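Local coordinates for protein post-proline cleaving enzyme (Rickettsia typhi, PDB 4HVT) that probably acts as a serine-type oligopeptidase of the prolyl oligopeptidase family, hydrolysing peptide bonds on the carboxyl side of proline, at residues 614-617 against 618-621; 605-608 against 609-613; 595-598 against 599-603; 533-536 against 537-540. All blocks are in the same frame, centred on the assembly; numbering follows the deposited sequence.

Contact 1: residues 614-617 against 618-621; sequences PEIP and NDLL
Ile616 and Asp619 lie side by side and point the same way, the ethyl end of the isoleucine running along the aspartate carboxylate with Ile616 CD1 4.0 Å from Asp619 OD2. CG of Asp619 stands anti to the carbonyl carbon (chi1 -72°), which turns the carboxylate back toward the chain that precedes the helix; there OD2 takes the backbone NH of Asp613, a residue of the preceding turn. On another side of the chain Leu620 faces Pro614. Its CB sits 3.4 Å from Pro614 O, both methyls flank the same oxygen, and Leu620 CD1 reaches Pro614 CB at 4.2 Å, an apolar touch at the margin of the proline ring. These contacts mark the N-terminal end of helix 617-626 in the alpha/beta-hydrolase domain, with Ile616 as N-cap residue and Pro617 in the first turn, where a proline's missing NH costs no helical bond. The first i to i+4 bond is nearly straight, Leu620 N to Ile616 O at 2.9 Å with 171° at the hydrogen. Leu621 N makes the next such bond, less straight, to Pro617 O at 2.9 Å, while Leu621 CG packs 3.5 Å from that same carbonyl oxygen.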
ATOM      1  N   PRO A 614      17.901 -10.605  13.882  1.00 14.29           N
ATOM      2  CA  PRO A 614      17.914 -11.675  14.917  1.00 14.95           C
ATOM      3  C   PRO A 614      19.202 -12.481  15.076  1.00 15.43           C
ATOM      4  O   PRO A 614      19.304 -13.249  16.069  1.00 15.59           O
ATOM      5  CB  PRO A 614      16.748 -12.601  14.495  1.00 15.07           C
ATOM      6  CG  PRO A 614      16.129 -12.051  13.245  1.00 14.42           C
ATOM      7  CD  PRO A 614      16.944 -10.874  12.780  1.00 13.85           C
ATOM      8  N   GLU A 615      20.165 -12.338  14.170  1.00 15.30           N
ATOM      9  CA  GLU A 615      21.434 -12.996  14.331  1.00 16.39           C
ATOM     10  C   GLU A 615      22.513 -12.054  14.938  1.00 15.94           C
ATOM     11  O   GLU A 615      23.661 -12.417  15.018  1.00 16.48           O
ATOM     12  CB  GLU A 615      21.868 -13.634  13.007  1.00 17.20           C
ATOM     13  CG  GLU A 615      20.934 -14.770  12.606  1.00 18.46           C
ATOM     14  CD  GLU A 615      21.369 -15.505  11.359  1.00 20.05           C
ATOM     15  OE1 GLU A 615      21.603 -14.840  10.346  1.00 20.92           O
ATOM     16  OE2 GLU A 615      21.565 -16.753  11.425  1.00 21.42           O
ATOM     17  N   ILE A 616      22.117 -10.822  15.316  1.00 14.83           N
ATOM     18  CA  ILE A 616      22.984  -9.949  16.111  1.00 14.89           C
ATOM     19  C   ILE A 616      22.463 -10.063  17.568  1.00 14.92           C
ATOM     20  O   ILE A 616      21.316  -9.754  17.830  1.00 14.32           O
ATOM     21  CB  ILE A 616      23.006  -8.454  15.670  1.00 14.76           C
ATOM     22  CG1 ILE A 616      23.639  -8.365  14.278  1.00 14.61           C
ATOM     23  CG2 ILE A 616      23.924  -7.706  16.667  1.00 15.47           C
ATOM     24  CD1 ILE A 616      23.555  -7.005  13.606  1.00 14.18           C
ATOM     25  N   PRO A 617      23.298 -10.551  18.493  1.00 15.24           N
ATOM     26  CA  PRO A 617      22.830 -10.796  19.862  1.00 15.80           C
ATOM     27  C   PRO A 617      21.992  -9.661  20.470  1.00 15.84           C
ATOM     28  O   PRO A 617      20.940  -9.918  21.070  1.00 15.77           O
ATOM     29  CB  PRO A 617      24.119 -11.010  20.643  1.00 16.54           C
ATOM     30  CG  PRO A 617      25.083 -11.541  19.685  1.00 16.33           C
ATOM     31  CD  PRO A 617      24.704 -10.962  18.328  1.00 15.51           C
ATOM     32  N   ASN A 618      22.469  -8.432  20.348  1.00 15.96           N
ATOM     33  CA  ASN A 618      21.740  -7.333  21.006  1.00 16.40           C
ATOM     34  C   ASN A 618      20.393  -7.112  20.392  1.00 15.81           C
ATOM     35  O   ASN A 618      19.443  -6.867  21.133  1.00 15.85           O
ATOM     36  CB  ASN A 618      22.539  -6.043  21.027  1.00 16.96           C
ATOM     37  CG  ASN A 618      21.988  -5.051  22.029  1.00 17.55           C
ATOM     38  OD1 ASN A 618      22.164  -5.230  23.242  1.00 19.02           O
ATOM     39  ND2 ASN A 618      21.370  -3.977  21.523  1.00 17.27           N
ATOM     40  N   ASP A 619      20.255  -7.226  19.079  1.00 15.37           N
ATOM     41  CA  ASP A 619      18.974  -7.050  18.417  1.00 14.92           C
ATOM     42  C   ASP A 619      18.052  -8.182  18.844  1.00 14.81           C
ATOM     43  O   ASP A 619      16.873  -7.964  19.143  1.00 14.25           O
ATOM     44  CB  ASP A 619      19.084  -7.102  16.877  1.00 14.97           C
ATOM     45  CG  ASP A 619      19.758  -5.865  16.255  1.00 15.71           C
ATOM     46  OD1 ASP A 619      20.136  -4.921  16.998  1.00 18.02           O
ATOM     47  OD2 ASP A 619      19.942  -5.822  14.997  1.00 14.84           O
ATOM     48  N   LEU A 620      18.590  -9.407  18.863  1.00 14.86           N
ATOM     49  CA  LEU A 620      17.780 -10.554  19.249  1.00 15.27           C
ATOM     50  C   LEU A 620      17.237 -10.420  20.686  1.00 16.29           C
ATOM     51  O   LEU A 620      16.142 -10.849  20.951  1.00 15.76           O
ATOM     52  CB  LEU A 620      18.589 -11.835  19.110  1.00 15.45           C
ATOM     53  CG  LEU A 620      17.929 -13.136  19.501  1.00 15.58           C
ATOM     54  CD1 LEU A 620      16.767 -13.476  18.606  1.00 15.12           C
ATOM     55  CD2 LEU A 620      18.960 -14.275  19.532  1.00 16.07           C
ATOM     56  N   LEU A 621      18.059  -9.897  21.610  1.00 17.23           N
ATOM     57  CA  LEU A 621      17.619  -9.717  22.966  1.00 18.78           C
ATOM     58  C   LEU A 621      16.403  -8.820  23.066  1.00 18.37           C
ATOM     59  O   LEU A 621      15.478  -9.126  23.832  1.00 18.41           O
ATOM     60  CB  LEU A 621      18.750  -9.162  23.855  1.00 20.17           C
ATOM     61  CG  LEU A 621      19.781 -10.129  24.322  1.00 21.71           C
ATOM     62  CD1 LEU A 621      20.937  -9.392  24.979  1.00 22.77           C
ATOM     63  CD2 LEU A 621      19.167 -11.126  25.303  1.00 21.96           C
TER

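Contact 2: residues 605-608 against 609-613; sequences HSWV and TEYGD
With CG beside the backbone N in both residues, Trp607 (chi1 -49°) and Tyr611 (chi1 -61°) are set one turn apart so that the tyrosine ring comes up against the tryptophan's CB, Tyr611 CE2 lying 3.7 Å from Trp607 CB, while the indole extends from the turn on its own course. Val608 CG1 lies alongside the Asp613 side chain, 3.8 Å from Asp613 CB. Trp607 is the N-cap residue of the short helix 608-611, and its carbonyl oxygen is gripped twice: Tyr611 N donates nearly in line with the C=O bond at 3.1 Å from Trp607 O, whereas Glu610 N, 2.9 Å from Trp607 O, comes from well above the carbonyl plane. The helix ends at Tyr611, and Gly612, with positive phi, turns the chain out; its N donates to Val608 O at 2.9 Å. Two waters serve the other end. One accepts from Thr609 N and donates to Ser606 O; the second donates to Ser606 O and to Thr609 OG1, at 2.9 Å from the latter, a hydroxyl that also bonds Asp265 O.

The polar ends find partners beyond the turn: Glu610 forms a salt bridge with Arg535 and hydrogen bonds with Tyr267, His527 and the Phe488 backbone NH, Asp613 forms a salt bridge with Lys599, and Tyr611 OH bonds Asn567. Since Glu610 is buried, these partners, the Arg535 guanidinium among them, probably stabilise its carboxylate as the anion.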
ATOM      1  N   HIS A 605      14.491 -10.731   4.291  1.00 11.47           N
ATOM      2  CA  HIS A 605      15.734  -9.993   4.281  1.00 12.20           C
ATOM      3  C   HIS A 605      15.510  -8.497   4.044  1.00 11.83           C
ATOM      4  O   HIS A 605      16.329  -7.667   4.467  1.00 12.51           O
ATOM      5  CB  HIS A 605      16.655 -10.587   3.210  1.00 12.45           C
ATOM      6  CG  HIS A 605      17.394 -11.774   3.696  1.00 13.46           C
ATOM      7  ND1 HIS A 605      16.840 -13.032   3.797  1.00 14.37           N
ATOM      8  CD2 HIS A 605      18.654 -11.877   4.176  1.00 14.30           C
ATOM      9  CE1 HIS A 605      17.741 -13.867   4.294  1.00 14.76           C
ATOM     10  NE2 HIS A 605      18.838 -13.191   4.550  1.00 15.11           N
ATOM     11  N   SER A 606      14.411  -8.129   3.409  1.00 11.78           N
ATOM     12  CA  SER A 606      14.237  -6.700   3.104  1.00 11.79           C
ATOM     13  C   SER A 606      14.014  -5.800   4.325  1.00 11.08           C
ATOM     14  O   SER A 606      14.213  -4.612   4.265  1.00 10.79           O
ATOM     15  CB  SER A 606      13.234  -6.542   2.001  1.00 12.99           C
ATOM     16  OG  SER A 606      12.027  -6.850   2.432  1.00 14.75           O
ATOM     17  N   TRP A 607      13.627  -6.372   5.450  1.00 10.85           N
ATOM     18  CA  TRP A 607      13.234  -5.601   6.621  1.00 11.00           C
ATOM     19  C   TRP A 607      14.171  -5.656   7.817  1.00 10.96           C
ATOM     20  O   TRP A 607      13.783  -5.237   8.907  1.00 11.20           O
ATOM     21  CB  TRP A 607      11.834  -6.011   7.050  1.00 11.33           C
ATOM     22  CG  TRP A 607      10.854  -6.029   5.893  1.00 11.15           C
ATOM     23  CD1 TRP A 607      10.581  -4.988   5.021  1.00 10.84           C
ATOM     24  CD2 TRP A 607      10.033  -7.144   5.465  1.00 11.41           C
ATOM     25  NE1 TRP A 607       9.649  -5.391   4.110  1.00 10.87           N
ATOM     26  CE2 TRP A 607       9.340  -6.708   4.317  1.00 11.08           C
ATOM     27  CE3 TRP A 607       9.851  -8.473   5.923  1.00 11.76           C
ATOM     28  CZ2 TRP A 607       8.457  -7.514   3.628  1.00 11.57           C
ATOM     29  CZ3 TRP A 607       8.987  -9.321   5.217  1.00 11.69           C
ATOM     30  CH2 TRP A 607       8.266  -8.797   4.058  1.00 11.91           C
ATOM     31  N   VAL A 608      15.405  -6.073   7.607  1.00 11.29           N
ATOM     32  CA  VAL A 608      16.344  -6.097   8.681  1.00 11.58           C
ATOM     33  C   VAL A 608      16.529  -4.715   9.321  1.00 11.43           C
ATOM     34  O   VAL A 608      16.758  -4.595  10.512  1.00 11.38           O
ATOM     35  CB  VAL A 608      17.690  -6.686   8.201  1.00 12.14           C
ATOM     36  CG1 VAL A 608      18.707  -6.508   9.301  1.00 12.73           C
ATOM     37  CG2 VAL A 608      17.504  -8.167   7.862  1.00 12.53           C
ATOM     38  N   THR A 609      16.486  -3.638   8.522  1.00 10.85           N
ATOM     39  CA  THR A 609      16.647  -2.296   9.075  1.00 10.92           C
ATOM     40  C   THR A 609      15.401  -1.802   9.771  1.00 10.85           C
ATOM     41  O   THR A 609      15.473  -0.794  10.494  1.00 11.40           O
ATOM     42  CB  THR A 609      17.095  -1.287   7.974  1.00 10.87           C
ATOM     43  OG1 THR A 609      16.141  -1.312   6.902  1.00 10.92           O
ATOM     44  CG2 THR A 609      18.470  -1.613   7.481  1.00 11.39           C
ATOM     45  N   GLU A 610      14.257  -2.469   9.581  1.00 10.57           N
ATOM     46  CA  GLU A 610      13.035  -2.132  10.286  1.00 10.59           C
ATOM     47  C   GLU A 610      12.972  -2.825  11.656  1.00 11.13           C
ATOM     48  O   GLU A 610      12.516  -2.222  12.596  1.00 11.31           O
ATOM     49  CB  GLU A 610      11.770  -2.438   9.474  1.00 10.37           C
ATOM     50  CG  GLU A 610      10.500  -1.937  10.127  1.00 10.23           C
ATOM     51  CD  GLU A 610      10.302  -0.437  10.146  1.00 10.28           C
ATOM     52  OE1 GLU A 610      11.181   0.257   9.561  1.00 10.23           O
ATOM     53  OE2 GLU A 610       9.265   0.037  10.750  1.00 10.52           O
ATOM     54  N   TYR A 611      13.376  -4.081  11.738  1.00 11.05           N
ATOM     55  CA  TYR A 611      13.127  -4.862  12.942  1.00 11.76           C
ATOM     56  C   TYR A 611      14.388  -5.204  13.741  1.00 12.23           C
ATOM     57  O   TYR A 611      14.297  -5.591  14.894  1.00 12.73           O
ATOM     58  CB  TYR A 611      12.410  -6.152  12.565  1.00 11.84           C
ATOM     59  CG  TYR A 611      11.055  -5.954  11.899  1.00 11.35           C
ATOM     60  CD1 TYR A 611       9.963  -5.374  12.581  1.00 11.35           C
ATOM     61  CD2 TYR A 611      10.857  -6.374  10.601  1.00 11.05           C
ATOM     62  CE1 TYR A 611       8.740  -5.173  11.944  1.00 11.22           C
ATOM     63  CE2 TYR A 611       9.637  -6.185   9.967  1.00 10.88           C
ATOM     64  CZ  TYR A 611       8.583  -5.611  10.659  1.00 11.08           C
ATOM     65  OH  TYR A 611       7.387  -5.432   9.991  1.00 11.07           O
ATOM     66  N   GLY A 612      15.543  -4.960  13.156  1.00 12.27           N
ATOM     67  CA  GLY A 612      16.822  -5.476  13.721  1.00 12.69           C
ATOM     68  C   GLY A 612      17.085  -6.871  13.210  1.00 12.78           C
ATOM     69  O   GLY A 612      16.174  -7.558  12.751  1.00 12.75           O
ATOM     70  N   ASP A 613      18.352  -7.284  13.299  1.00 13.13           N
ATOM     71  CA  ASP A 613      18.832  -8.568  12.834  1.00 13.54           C
ATOM     72  C   ASP A 613      18.808  -9.629  13.963  1.00 13.97           C
ATOM     73  O   ASP A 613      19.605  -9.559  14.868  1.00 14.43           O
ATOM     74  CB  ASP A 613      20.233  -8.401  12.280  1.00 13.81           C
ATOM     75  CG  ASP A 613      20.708  -9.593  11.560  1.00 14.51           C
ATOM     76  OD1 ASP A 613      20.127 -10.696  11.693  1.00 15.27           O
ATOM     77  OD2 ASP A 613      21.678  -9.451  10.816  1.00 15.50           O
TER
HETATM   78  O   HOH W   1      16.736  -4.128   5.481  1.00 13.46           O
HETATM   79  O   HOH W   2      13.482  -2.346   6.469  1.00 21.09           O

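Contact 3: residues 595-598 against 599-603; sequences MIRY and KEFGA. With EDO (1,2-ethanediol), chain E.
The loop between strand 585-589 and helix 608-611 makes a short 3-10 turn at 598-600, and across it Arg597 holds Glu600 side-on. Arg597 NE reaches Glu600 OE2 and Arg597 NH2 reaches Glu600 OE1, each at 3.0 Å and both close to straight. The two oxygens lie in the guanidinium plane, yet the carboxylate is turned 42° against it, and the nitrogens meet OE1 and OE2 from above its own plane. A bend at chi3 (54°) brings the arginine head round to this grip; NH1 pairs with Glu28, so the guanidinium bridges two acids. Phe601 CZ lies over one guanidinium face, toward its rim, 3.8 Å from Arg597 NH2, and the phenyl ring stacks on Trp655.

Within this part of the alpha/beta-hydrolase domain, the backbone turn is closed by Glu600 N to Arg597 O at 2.9 Å and by a longer bond from Phe601 N to Tyr598 O. Lys599 CG lies over the Tyr598 ring in a CH-pi contact, 4.3 Å from its centroid, before the ammonium reaches a salt bridge with Glu615. A water links Ile596 O to Lys599 N. Gly602 N donates to O2 of a 1,2-ethanediol, probably from the crystallisation liquor, at 2.7 Å.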
ATOM      1  N   MET A 595       9.496 -13.204  14.592  1.00 13.66           N
ATOM      2  CA  MET A 595      10.541 -12.196  14.470  1.00 13.37           C
ATOM      3  C   MET A 595      11.960 -12.773  14.701  1.00 13.81           C
ATOM      4  O   MET A 595      12.958 -12.094  14.422  1.00 13.44           O
ATOM      5  CB  MET A 595      10.207 -10.992  15.355  1.00 13.32           C
ATOM      6  CG  MET A 595       8.804 -10.406  15.070  1.00 13.11           C
ATOM      7  SD  MET A 595       8.439 -10.216  13.320  1.00 12.93           S
ATOM      8  CE  MET A 595       9.577  -8.946  12.819  1.00 12.58           C
ATOM      9  N   ILE A 596      12.069 -14.022  15.186  1.00 14.41           N
ATOM     10  CA  ILE A 596      13.374 -14.680  15.208  0.50 14.68           C
ATOM     11  C   ILE A 596      13.791 -15.181  13.807  1.00 14.43           C
ATOM     12  O   ILE A 596      14.974 -15.056  13.411  1.00 14.30           O
ATOM     13  CB  ILE A 596      13.431 -15.815  16.251  0.50 15.35           C
ATOM     14  CG1 ILE A 596      13.017 -15.292  17.633  0.50 15.57           C
ATOM     15  CG2 ILE A 596      14.841 -16.373  16.315  0.50 15.62           C
ATOM     16  CD1 ILE A 596      13.384 -16.231  18.787  0.50 16.27           C
ATOM     17  N   ARG A 597      12.826 -15.743  13.068  1.00 14.59           N
ATOM     18  CA  ARG A 597      13.089 -16.455  11.817  1.00 14.56           C
ATOM     19  C   ARG A 597      12.623 -15.707  10.572  1.00 13.53           C
ATOM     20  O   ARG A 597      12.710 -16.251   9.486  1.00 12.77           O
ATOM     21  CB  ARG A 597      12.391 -17.835  11.843  1.00 15.62           C
ATOM     22  CG  ARG A 597      12.901 -18.708  12.993  1.00 16.97           C
ATOM     23  CD  ARG A 597      12.527 -20.185  12.852  1.00 18.52           C
ATOM     24  NE  ARG A 597      12.904 -20.788  11.604  1.00 19.11           N
ATOM     25  CZ  ARG A 597      12.332 -21.856  11.038  1.00 20.19           C
ATOM     26  NH1 ARG A 597      11.362 -22.509  11.634  1.00 21.01           N
ATOM     27  NH2 ARG A 597      12.771 -22.290   9.866  1.00 20.64           N
ATOM     28  N   TYR A 598      12.191 -14.467  10.734  1.00 13.18           N
ATOM     29  CA  TYR A 598      11.550 -13.735   9.604  1.00 12.57           C
ATOM     30  C   TYR A 598      12.420 -13.656   8.362  1.00 12.64           C
ATOM     31  O   TYR A 598      11.892 -13.653   7.252  1.00 12.31           O
ATOM     32  CB  TYR A 598      10.989 -12.337   9.967  1.00 12.15           C
ATOM     33  CG  TYR A 598      12.012 -11.262  10.137  1.00 11.79           C
ATOM     34  CD1 TYR A 598      12.411 -10.494   9.060  1.00 11.39           C
ATOM     35  CD2 TYR A 598      12.544 -10.994  11.380  1.00 11.90           C
ATOM     36  CE1 TYR A 598      13.345  -9.510   9.209  1.00 11.33           C
ATOM     37  CE2 TYR A 598      13.467 -10.000  11.563  1.00 12.05           C
ATOM     38  CZ  TYR A 598      13.860  -9.231  10.457  1.00 11.60           C
ATOM     39  OH  TYR A 598      14.777  -8.224  10.562  1.00 11.91           O
ATOM     40  N   LYS A 599      13.753 -13.641   8.529  1.00 13.18           N
ATOM     41  CA  LYS A 599      14.613 -13.523   7.353  1.00 13.60           C
ATOM     42  C   LYS A 599      14.537 -14.753   6.438  1.00 14.27           C
ATOM     43  O   LYS A 599      14.908 -14.657   5.267  1.00 14.07           O
ATOM     44  CB  LYS A 599      16.098 -13.292   7.707  1.00 13.88           C
ATOM     45  CG  LYS A 599      16.379 -12.009   8.483  1.00 14.11           C
ATOM     46  CD  LYS A 599      17.852 -11.720   8.768  1.00 14.35           C
ATOM     47  CE  LYS A 599      18.654 -12.850   9.451  1.00 15.56           C
ATOM     48  NZ  LYS A 599      20.100 -12.485   9.620  1.00 15.90           N
ATOM     49  N   GLU A 600      14.131 -15.894   6.989  1.00 14.57           N
ATOM     50  CA  GLU A 600      14.084 -17.144   6.250  1.00 15.52           C
ATOM     51  C   GLU A 600      12.884 -17.285   5.337  1.00 15.40           C
ATOM     52  O   GLU A 600      12.828 -18.237   4.605  1.00 16.55           O
ATOM     53  CB  GLU A 600      14.092 -18.316   7.237  1.00 17.43           C
ATOM     54  CG  GLU A 600      15.326 -18.396   8.102  1.00 18.69           C
ATOM     55  CD  GLU A 600      15.164 -19.529   9.108  1.00 20.69           C
ATOM     56  OE1 GLU A 600      15.026 -20.696   8.650  1.00 23.61           O
ATOM     57  OE2 GLU A 600      15.185 -19.273  10.341  1.00 21.26           O
ATOM     58  N   PHE A 601      11.923 -16.358   5.393  1.00 14.33           N
ATOM     59  CA  PHE A 601      10.623 -16.552   4.751  1.00 14.04           C
ATOM     60  C   PHE A 601      10.286 -15.364   3.859  1.00 13.43           C
ATOM     61  O   PHE A 601      10.438 -14.197   4.280  1.00 13.04           O
ATOM     62  CB  PHE A 601       9.519 -16.726   5.796  1.00 14.19           C
ATOM     63  CG  PHE A 601       9.668 -18.002   6.589  1.00 14.73           C
ATOM     64  CD1 PHE A 601       9.239 -19.211   6.055  1.00 15.21           C
ATOM     65  CD2 PHE A 601      10.258 -17.997   7.826  1.00 15.03           C
ATOM     66  CE1 PHE A 601       9.400 -20.387   6.770  1.00 15.84           C
ATOM     67  CE2 PHE A 601      10.485 -19.179   8.532  1.00 15.68           C
ATOM     68  CZ  PHE A 601      10.020 -20.375   8.018  1.00 15.98           C
ATOM     69  N   GLY A 602       9.822 -15.641   2.631  1.00 13.12           N
ATOM     70  CA  GLY A 602       9.380 -14.554   1.742  1.00 12.40           C
ATOM     71  C   GLY A 602      10.476 -13.517   1.505  1.00 12.11           C
ATOM     72  O   GLY A 602      11.653 -13.909   1.371  1.00 12.92           O
ATOM     73  N   ALA A 603      10.096 -12.232   1.541  1.00 11.30           N
ATOM     74  CA  ALA A 603      11.012 -11.099   1.350  1.00 11.04           C
ATOM     75  C   ALA A 603      11.639 -10.633   2.681  1.00 10.98           C
ATOM     76  O   ALA A 603      12.118  -9.509   2.775  1.00 11.11           O
ATOM     77  CB  ALA A 603      10.285  -9.927   0.691  1.00 10.75           C
TER
HETATM   78  C1  EDO E 804       9.697 -17.694  -0.617  1.00 33.37           C
HETATM   79  O1  EDO E 804       8.368 -17.161  -0.548  1.00 34.01           O
HETATM   80  C2  EDO E 804      10.002 -18.685   0.480  1.00 32.00           C
HETATM   81  O2  EDO E 804      10.465 -18.092   1.698  1.00 30.67           O
HETATM   82  O   HOH W   3      15.533 -14.448  10.752  1.00 13.99           O

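Contact 4: residues 533-536 against 537-540; sequences IKRQ and TAFN
Gln536 and Asn540, one turn apart, are joined by a side-chain bond from Gln536 NE2 to Asn540 OD1 of 3.0 Å, almost straight at 176°. The acceptor lies in the plane of the glutamine amide, but NE2 approaches from above the plane of the Asn540 carbonyl, and the two amides stand 51° apart. This bond spans the first turn of helix 536-551, an alpha-helix of the alpha/beta-hydrolase domain, and runs beside the backbone bond from Asn540 N to Gln536 O at 2.9 Å. The bend at chi2 folds the glutamine along the helix surface instead of outward, while its OE1 accepts from Gln578 of helix 567-578.

At the helix start, Thr537 N donates back to Lys534 O at 2.9 Å, and Arg535 O takes only weak bonds from Ala538 N and Phe539 N. That carbonyl oxygen also sits over the centre of one face of the Phe539 ring. The Arg535 and Phe539 side chains cross at about a right angle, with guanidinium and ring planes 85° apart, and the guanidinium is bound instead to Ala530 O and Asn567 OD1. At the ring edge lies the Gln536 amide, with Gln536 OE1 3.7 Å from Phe539 CD2. Toward the ring's far end, Arg535 CD packs 3.9 Å from Phe539 CZ.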
ATOM      1  N   ILE A 533      15.129  -1.819  17.363  1.00 15.46           N
ATOM      2  CA  ILE A 533      15.027  -2.251  18.762  1.00 16.27           C
ATOM      3  C   ILE A 533      14.149  -1.291  19.579  1.00 16.16           C
ATOM      4  O   ILE A 533      13.939  -1.536  20.738  1.00 16.23           O
ATOM      5  CB  ILE A 533      16.403  -2.389  19.462  1.00 17.27           C
ATOM      6  CG1 ILE A 533      17.228  -1.100  19.495  1.00 17.94           C
ATOM      7  CG2 ILE A 533      17.260  -3.465  18.811  1.00 17.44           C
ATOM      8  CD1 ILE A 533      18.535  -1.210  20.304  1.00 19.42           C
ATOM      9  N   LYS A 534      13.711  -0.175  18.971  1.00 15.65           N
ATOM     10  CA  LYS A 534      12.778   0.735  19.642  1.00 16.24           C
ATOM     11  C   LYS A 534      11.331   0.379  19.343  1.00 15.30           C
ATOM     12  O   LYS A 534      10.420   1.138  19.673  1.00 14.72           O
ATOM     13  CB  LYS A 534      13.039   2.169  19.216  1.00 17.06           C
ATOM     14  CG  LYS A 534      14.367   2.725  19.639  1.00 19.33           C
ATOM     15  CD  LYS A 534      14.613   4.099  19.047  1.00 20.97           C
ATOM     16  CE  LYS A 534      15.962   4.606  19.485  1.00 24.85           C
ATOM     17  NZ  LYS A 534      15.969   6.081  19.303  1.00 29.28           N
ATOM     18  N   ARG A 535      11.099  -0.798  18.784  1.00 14.50           N
ATOM     19  CA  ARG A 535       9.718  -1.137  18.383  1.00 13.73           C
ATOM     20  C   ARG A 535       8.704  -1.069  19.526  1.00 14.06           C
ATOM     21  O   ARG A 535       7.514  -0.755  19.300  1.00 13.69           O
ATOM     22  CB  ARG A 535       9.610  -2.524  17.719  1.00 13.63           C
ATOM     23  CG  ARG A 535       9.349  -2.488  16.208  1.00 12.77           C
ATOM     24  CD  ARG A 535       7.995  -1.871  15.889  1.00 12.47           C
ATOM     25  NE  ARG A 535       7.571  -2.109  14.499  1.00 11.75           N
ATOM     26  CZ  ARG A 535       8.018  -1.416  13.449  1.00 11.22           C
ATOM     27  NH1 ARG A 535       8.883  -0.439  13.601  1.00 11.19           N
ATOM     28  NH2 ARG A 535       7.596  -1.755  12.245  1.00 10.88           N
ATOM     29  N   GLN A 536       9.150  -1.398  20.737  1.00 14.37           N
ATOM     30  CA  GLN A 536       8.225  -1.308  21.872  1.00 15.02           C
ATOM     31  C   GLN A 536       7.539   0.041  22.041  1.00 15.35           C
ATOM     32  O   GLN A 536       6.427   0.107  22.615  1.00 16.24           O
ATOM     33  CB  GLN A 536       8.956  -1.724  23.157  1.00 15.52           C
ATOM     34  CG  GLN A 536       8.048  -1.816  24.351  1.00 15.98           C
ATOM     35  CD  GLN A 536       7.062  -2.990  24.251  1.00 16.00           C
ATOM     36  OE1 GLN A 536       7.406  -4.076  23.844  1.00 16.00           O
ATOM     37  NE2 GLN A 536       5.810  -2.750  24.621  1.00 16.34           N
ATOM     38  N   THR A 537       8.139   1.116  21.524  1.00 15.43           N
ATOM     39  CA  THR A 537       7.537   2.426  21.559  1.00 15.24           C
ATOM     40  C   THR A 537       6.196   2.432  20.752  1.00 14.65           C
ATOM     41  O   THR A 537       5.187   2.952  21.240  1.00 14.94           O
ATOM     42  CB  THR A 537       8.540   3.496  21.077  1.00 15.44           C
ATOM     43  OG1 THR A 537       9.571   3.651  22.048  1.00 16.70           O
ATOM     44  CG2 THR A 537       7.851   4.872  20.828  1.00 15.47           C
ATOM     45  N   ALA A 538       6.171   1.799  19.591  1.00 13.45           N
ATOM     46  CA  ALA A 538       4.945   1.702  18.802  1.00 12.75           C
ATOM     47  C   ALA A 538       3.866   0.994  19.608  1.00 13.26           C
ATOM     48  O   ALA A 538       2.720   1.436  19.661  1.00 13.25           O
ATOM     49  CB  ALA A 538       5.191   0.958  17.486  1.00 12.03           C
ATOM     50  N   PHE A 539       4.240  -0.103  20.238  1.00 13.45           N
ATOM     51  CA  PHE A 539       3.305  -0.918  20.947  1.00 14.13           C
ATOM     52  C   PHE A 539       2.730  -0.153  22.164  1.00 14.90           C
ATOM     53  O   PHE A 539       1.548  -0.189  22.401  1.00 15.00           O
ATOM     54  CB  PHE A 539       3.917  -2.246  21.370  1.00 14.36           C
ATOM     55  CG  PHE A 539       4.684  -2.990  20.254  1.00 13.56           C
ATOM     56  CD1 PHE A 539       4.240  -3.015  18.934  1.00 13.04           C
ATOM     57  CD2 PHE A 539       5.824  -3.712  20.547  1.00 13.95           C
ATOM     58  CE1 PHE A 539       4.928  -3.677  17.926  1.00 12.59           C
ATOM     59  CE2 PHE A 539       6.496  -4.390  19.544  1.00 13.37           C
ATOM     60  CZ  PHE A 539       6.046  -4.375  18.234  1.00 12.85           C
ATOM     61  N   ASN A 540       3.602   0.562  22.878  1.00 15.52           N
ATOM     62  CA  ASN A 540       3.192   1.388  24.001  1.00 16.10           C
ATOM     63  C   ASN A 540       2.200   2.458  23.551  1.00 15.98           C
ATOM     64  O   ASN A 540       1.224   2.713  24.249  1.00 16.32           O
ATOM     65  CB  ASN A 540       4.389   2.070  24.643  1.00 16.76           C
ATOM     66  CG  ASN A 540       5.280   1.095  25.386  1.00 17.49           C
ATOM     67  OD1 ASN A 540       4.894  -0.040  25.670  1.00 18.08           O
ATOM     68  ND2 ASN A 540       6.463   1.553  25.736  1.00 18.18           N
TER

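How the contacts relate
From the N terminus the order is contact 4, contact 3, contact 2, contact 1; all are local and in series, none nested or crossing. Contact 4 opens helix 536-551. The chain then passes strand 560-565, helix 567-578 and strand 585-589 before contact 3 turns the following loop, contact 2 forms helix 608-611 and contact 1 starts helix 617-626. Contacts 2 and 3, with centres about 9 Å apart, meet through the Tyr598 hydroxyl at Gly612 O. Lys599 of contact 3 spans the acids of contacts 2 and 1, and Ile533 of contact 4 packs on Asp619 of contact 1. Arg535 joins contact 4 to Glu610 of contact 2, whereas contacts 3 and 4 do not touch.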